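Local coordinates for TRAP dicarboxylate ABC transporter, substrate-binding protein (Roseobacter denitrificans, PDB 4OVQ) that binds beta-D-glucuronate in the periplasm, probably to deliver it to a TRAP transporter, at residues V166-M169 with F174-M177; N184-A189 with G200-A205. All coordinates share one frame; numbering follows the deposited sequence.

Contact 1 of 2, residues V166-M169 with F174-M177; sequences VRVM and FTGM. With BDP (beta-D-glucopyranuronic acid), chain C.
Arg167 NH1 gives a hydrogen bond of 2.8 Å to O6B of the bound glucuronate, almost perfectly straight at 178°. Beside it, NH2 reaches O6A at 2.9 Å, and the carboxylate carbon C6 lies in the guanidinium plane at its edge. The two flat groups thus meet end-on, two N-H groups facing two oxygens, a match of shape and charge that suits arginine to a carboxylate. The chain runs out from the strand with one bend, at chi2 (-89°), while NE is held by Met188 O, which, with the two bonds to the sugar, helps hold the guanidinium from turning. A leucine in its place would probably leave the sugar carboxylate without this paired partner and Met188 O without its donor.

Met169, a selenomethionine, serves both the ligand and the protein core. Its CG lies 3.4 Å from O6A, and SE packs against C6 of the sugar acid. The chain then turns at chi3 (-74°), which brings CE to 3.7 Å from CE2 of Phe174. The same ring has Met169 O in its plane, at the edge, 3.7 Å from CD2, where the slightly positive ring hydrogens would meet the oxygen.

Farther from the sugar, Val168 CB packs against Phe174 CB at 3.7 Å, the branched residue fitting both strand geometry and the helix surface. Its CG2 meets Thr175 CG2 at 4.2 Å, whereas Thr175 OG1 is satisfied by Glu172 O. Leu230 also packs on Phe174. Here strand 165-168 and helix 172-180 form the first half of a right-handed beta-alpha-beta unit completed by strand 184-187, and the arginine on the strand is consistent with the carboxylate-binding arginine of TRAP solute-binding proteins.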
loop_
_atom_site.group_PDB
_atom_site.type_symbol
_atom_site.label_atom_id
_atom_site.label_comp_id
_atom_site.label_asym_id
_atom_site.label_seq_id
_atom_site.Cartn_x
_atom_site.Cartn_y
_atom_site.Cartn_z
ATOM N N VAL A 166 -17.377 -4.098 -4.984
ATOM C CA VAL A 166 -16.217 -3.972 -4.092
ATOM C C VAL A 166 -15.314 -2.817 -4.531
ATOM O O VAL A 166 -14.859 -2.744 -5.662
ATOM C CB VAL A 166 -15.387 -5.266 -4.037
ATOM C CG1 VAL A 166 -14.288 -5.124 -2.979
ATOM C CG2 VAL A 166 -16.293 -6.505 -3.791
ATOM N N ARG A 167 -15.095 -1.879 -3.616
ATOM C CA ARG A 167 -14.181 -0.786 -3.868
ATOM C C ARG A 167 -12.756 -1.308 -3.864
ATOM O O ARG A 167 -12.369 -2.134 -3.022
ATOM C CB ARG A 167 -14.318 0.295 -2.801
ATOM C CG ARG A 167 -13.359 1.512 -2.983
ATOM C CD ARG A 167 -12.029 1.280 -2.284
ATOM N NE ARG A 167 -11.063 2.356 -2.485
ATOM C CZ ARG A 167 -9.871 2.381 -1.906
ATOM N NH1 ARG A 167 -9.533 1.398 -1.085
ATOM N NH2 ARG A 167 -9.045 3.397 -2.142
ATOM N N VAL A 168 -12.001 -0.774 -4.818
ATOM C CA VAL A 168 -10.568 -1.011 -4.901
ATOM C C VAL A 168 -9.820 0.270 -5.156
ATOM O O VAL A 168 -10.410 1.297 -5.499
ATOM C CB VAL A 168 -10.204 -2.011 -6.040
ATOM C CG1 VAL A 168 -10.692 -3.412 -5.683
ATOM C CG2 VAL A 168 -10.805 -1.580 -7.366
HETATM N N MSE A 169 -8.502 0.223 -4.966
HETATM C CA MSE A 169 -7.644 1.342 -5.365
HETATM C C MSE A 169 -7.585 1.488 -6.863
HETATM O O MSE A 169 -8.020 0.595 -7.580
HETATM C CB MSE A 169 -6.238 1.138 -4.822
HETATM C CG MSE A 169 -6.141 1.175 -3.282
HETATM SE SE MSE A 169 -4.352 1.134 -2.546
HETATM C CE MSE A 169 -3.922 -0.762 -2.877
ATOM N N PHE A 174 -6.453 -4.470 -9.880
ATOM C CA PHE A 174 -7.412 -4.714 -8.805
ATOM C C PHE A 174 -8.840 -4.816 -9.348
ATOM O O PHE A 174 -9.667 -5.576 -8.819
ATOM C CB PHE A 174 -7.338 -3.609 -7.753
ATOM C CG PHE A 174 -5.953 -3.344 -7.233
ATOM C CD1 PHE A 174 -5.021 -4.376 -7.085
ATOM C CD2 PHE A 174 -5.579 -2.067 -6.907
ATOM C CE1 PHE A 174 -3.764 -4.119 -6.613
ATOM C CE2 PHE A 174 -4.302 -1.808 -6.439
ATOM C CZ PHE A 174 -3.392 -2.820 -6.319
ATOM N N THR A 175 -9.126 -4.071 -10.409
ATOM C CA THR A 175 -10.425 -4.206 -11.063
ATOM C C THR A 175 -10.513 -5.617 -11.639
ATOM O O THR A 175 -11.533 -6.302 -11.502
ATOM C CB THR A 175 -10.669 -3.152 -12.167
ATOM O OG1 THR A 175 -9.610 -3.193 -13.119
ATOM C CG2 THR A 175 -10.748 -1.781 -11.601
ATOM N N GLY A 176 -9.434 -6.062 -12.270
ATOM C CA GLY A 176 -9.379 -7.446 -12.716
ATOM C C GLY A 176 -9.574 -8.515 -11.653
ATOM O O GLY A 176 -10.324 -9.475 -11.824
HETATM N N MSE A 177 -8.864 -8.372 -10.546
HETATM C CA MSE A 177 -8.983 -9.284 -9.433
HETATM C C MSE A 177 -10.452 -9.432 -9.051
HETATM O O MSE A 177 -10.917 -10.531 -8.860
HETATM C CB MSE A 177 -8.159 -8.771 -8.227
HETATM C CG MSE A 177 -8.374 -9.521 -6.926
HETATM SE SE MSE A 177 -7.463 -8.719 -5.435
HETATM C CE MSE A 177 -8.620 -7.255 -5.153
HETATM C C1 BDP C . -3.966 1.561 2.807
HETATM C C2 BDP C . -2.725 2.285 2.354
HETATM C C3 BDP C . -3.141 3.617 1.905
HETATM C C4 BDP C . -4.125 3.504 0.789
HETATM C C5 BDP C . -5.325 2.697 1.226
HETATM C C6 BDP C . -6.357 2.496 0.105
HETATM O O2 BDP C . -1.887 2.416 3.553
HETATM O O3 BDP C . -1.924 4.217 1.324
HETATM O O4 BDP C . -4.552 4.863 0.353
HETATM O O5 BDP C . -4.934 1.420 1.713
HETATM O O6A BDP C . -6.545 3.430 -0.730
HETATM O O1 BDP C . -3.712 0.257 3.242
HETATM O O6B BDP C . -7.045 1.452 0.218
#

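Contact 2 of 2, residues N184-A189 with G200-A205; sequences NPSPMA and GVVDGA
Met188 and Val202 meet through a methyl at the end of a long chain and one branch of a valine. Traced outward from the backbone of Met188, a selenomethionine, CB is still 6.1 Å from Val202 CG1 and CG no nearer; the two serve as the arm that carries the tip across. CG stands anti to the backbone N (chi1 -179°), and the chain remains extended through chi2, so SE is carried well away from its own backbone. SE itself is 5.0 Å from Val202 CG1. Only the bend at chi3 (-49°) makes the contact, bringing CE to 3.7 Å from that methyl. The same CE lies 3.7 Å from OG of Ser186, two residues back in its own segment. A flexible, unbranched side chain suits the task, since it can reach over to the turn and still end in an apolar methyl.

Val202 CG1 is therefore shared: besides Met188 CE it touches Ser186 CB at 3.8 Å, with OG at 3.9 Å. Serine is small enough to let the valine branch settle against the strand. Ala196 of helix 193-199 packs on both Met188 and Val202, and Leu197 adds to the valine, making a small apolar cluster against the helix. Gly200, the first residue to leave helical angles after that helix, has a positive phi (84°), where a CB would be jammed against the preceding carbonyl O.

The pattern is plain packing in the alpha/beta fold of a solute-binding protein: strand 184-187 of the two-stranded parallel sheet is joined, alongside the connecting helix 193-199, to the turn that leads into edge strand 204-207 of the four-stranded mixed sheet.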
loop_
_atom_site.group_PDB
_atom_site.type_symbol
_atom_site.label_atom_id
_atom_site.label_comp_id
_atom_site.label_asym_id
_atom_site.label_seq_id
_atom_site.Cartn_x
_atom_site.Cartn_y
_atom_site.Cartn_z
ATOM N N ASN A 184 -18.138 -6.744 -8.876
ATOM C CA ASN A 184 -18.184 -5.562 -9.681
ATOM C C ASN A 184 -17.281 -4.534 -9.001
ATOM O O ASN A 184 -17.584 -3.993 -7.926
ATOM C CB ASN A 184 -19.607 -5.040 -9.822
ATOM C CG ASN A 184 -20.532 -6.051 -10.475
ATOM O OD1 ASN A 184 -20.309 -6.475 -11.616
ATOM N ND2 ASN A 184 -21.566 -6.445 -9.752
ATOM N N PRO A 185 -16.117 -4.319 -9.591
ATOM C CA PRO A 185 -15.145 -3.413 -8.968
ATOM C C PRO A 185 -15.532 -1.957 -9.083
ATOM O O PRO A 185 -16.145 -1.544 -10.086
ATOM C CB PRO A 185 -13.872 -3.683 -9.765
ATOM C CG PRO A 185 -14.345 -4.169 -11.084
ATOM C CD PRO A 185 -15.569 -4.997 -10.784
ATOM N N SER A 186 -15.131 -1.190 -8.077
ATOM C CA SER A 186 -15.372 0.230 -8.066
ATOM C C SER A 186 -14.122 0.944 -7.604
ATOM O O SER A 186 -13.862 1.062 -6.407
ATOM C CB SER A 186 -16.524 0.538 -7.145
ATOM O OG SER A 186 -16.820 1.894 -7.245
ATOM N N PRO A 187 -13.308 1.398 -8.550
ATOM C CA PRO A 187 -12.140 2.158 -8.120
ATOM C C PRO A 187 -12.562 3.499 -7.554
ATOM O O PRO A 187 -13.366 4.221 -8.157
ATOM C CB PRO A 187 -11.340 2.376 -9.402
ATOM C CG PRO A 187 -11.929 1.413 -10.406
ATOM C CD PRO A 187 -13.347 1.206 -10.008
HETATM N N MSE A 188 -11.995 3.852 -6.406
HETATM C CA MSE A 188 -12.456 5.033 -5.711
HETATM C C MSE A 188 -11.387 5.489 -4.741
HETATM O O MSE A 188 -10.678 4.679 -4.136
HETATM C CB MSE A 188 -13.731 4.644 -4.936
HETATM C CG MSE A 188 -14.357 5.720 -4.174
HETATM SE SE MSE A 188 -15.880 5.074 -3.103
HETATM C CE MSE A 188 -16.796 4.145 -4.330
ATOM N N ALA A 189 -11.301 6.799 -4.557
ATOM C CA ALA A 189 -10.413 7.396 -3.586
ATOM C C ALA A 189 -10.701 6.861 -2.183
ATOM O O ALA A 189 -11.844 6.749 -1.792
ATOM C CB ALA A 189 -10.581 8.902 -3.624
ATOM N N GLY A 200 -24.396 2.413 0.679
ATOM C CA GLY A 200 -24.603 1.251 -0.172
ATOM C C GLY A 200 -24.185 1.426 -1.624
ATOM O O GLY A 200 -24.521 0.563 -2.473
ATOM N N VAL A 201 -23.488 2.523 -1.939
ATOM C CA VAL A 201 -22.902 2.708 -3.258
ATOM C C VAL A 201 -21.885 1.604 -3.568
ATOM O O VAL A 201 -21.777 1.178 -4.726
ATOM C CB VAL A 201 -22.265 4.099 -3.392
ATOM C CG1 VAL A 201 -21.393 4.192 -4.628
ATOM C CG2 VAL A 201 -23.356 5.175 -3.412
ATOM N N VAL A 202 -21.158 1.140 -2.548
ATOM C CA VAL A 202 -20.413 -0.113 -2.670
ATOM C C VAL A 202 -20.857 -1.020 -1.542
ATOM O O VAL A 202 -21.385 -0.555 -0.542
ATOM C CB VAL A 202 -18.859 0.083 -2.655
ATOM C CG1 VAL A 202 -18.409 0.866 -3.879
ATOM C CG2 VAL A 202 -18.373 0.793 -1.393
ATOM N N ASP A 203 -20.687 -2.320 -1.727
ATOM C CA ASP A 203 -21.044 -3.296 -0.713
ATOM C C ASP A 203 -19.887 -3.587 0.230
ATOM O O ASP A 203 -20.096 -3.961 1.371
ATOM C CB ASP A 203 -21.434 -4.618 -1.384
ATOM C CG ASP A 203 -22.669 -4.492 -2.280
ATOM O OD1 ASP A 203 -23.648 -3.775 -1.918
ATOM O OD2 ASP A 203 -22.682 -5.096 -3.383
ATOM N N GLY A 204 -18.659 -3.467 -0.254
ATOM C CA GLY A 204 -17.496 -3.846 0.519
ATOM C C GLY A 204 -16.248 -3.200 -0.032
ATOM O O GLY A 204 -16.280 -2.421 -1.003
ATOM N N ALA A 205 -15.141 -3.536 0.607
ATOM C CA ALA A 205 -13.840 -3.062 0.205
ATOM C C ALA A 205 -12.807 -4.051 0.736
ATOM O O ALA A 205 -13.144 -5.171 1.088
ATOM C CB ALA A 205 -13.630 -1.667 0.754
#

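How the contacts relate
Contacts 1 and 2 follow each other along the chain, and each places one segment in the same small parallel sheet, whose strands 165-168 and 184-187 are neighbours bonded through their backbones, as in Val166 O to Ser186 N. Contact 1 is the more buried, four of its five touching residues being enclosed, and combines an aromatic and aliphatic core with a charged ligand-binding end. Contact 2 lies farther from the centre of the chain, is only partly buried, and relies on sparse van der Waals packing. Contact 1 packs helix 172-180 on the small sheet; contact 2 brings to it the turn before strand 204-207, whose Gly204 also has a backbone bond to Arg167.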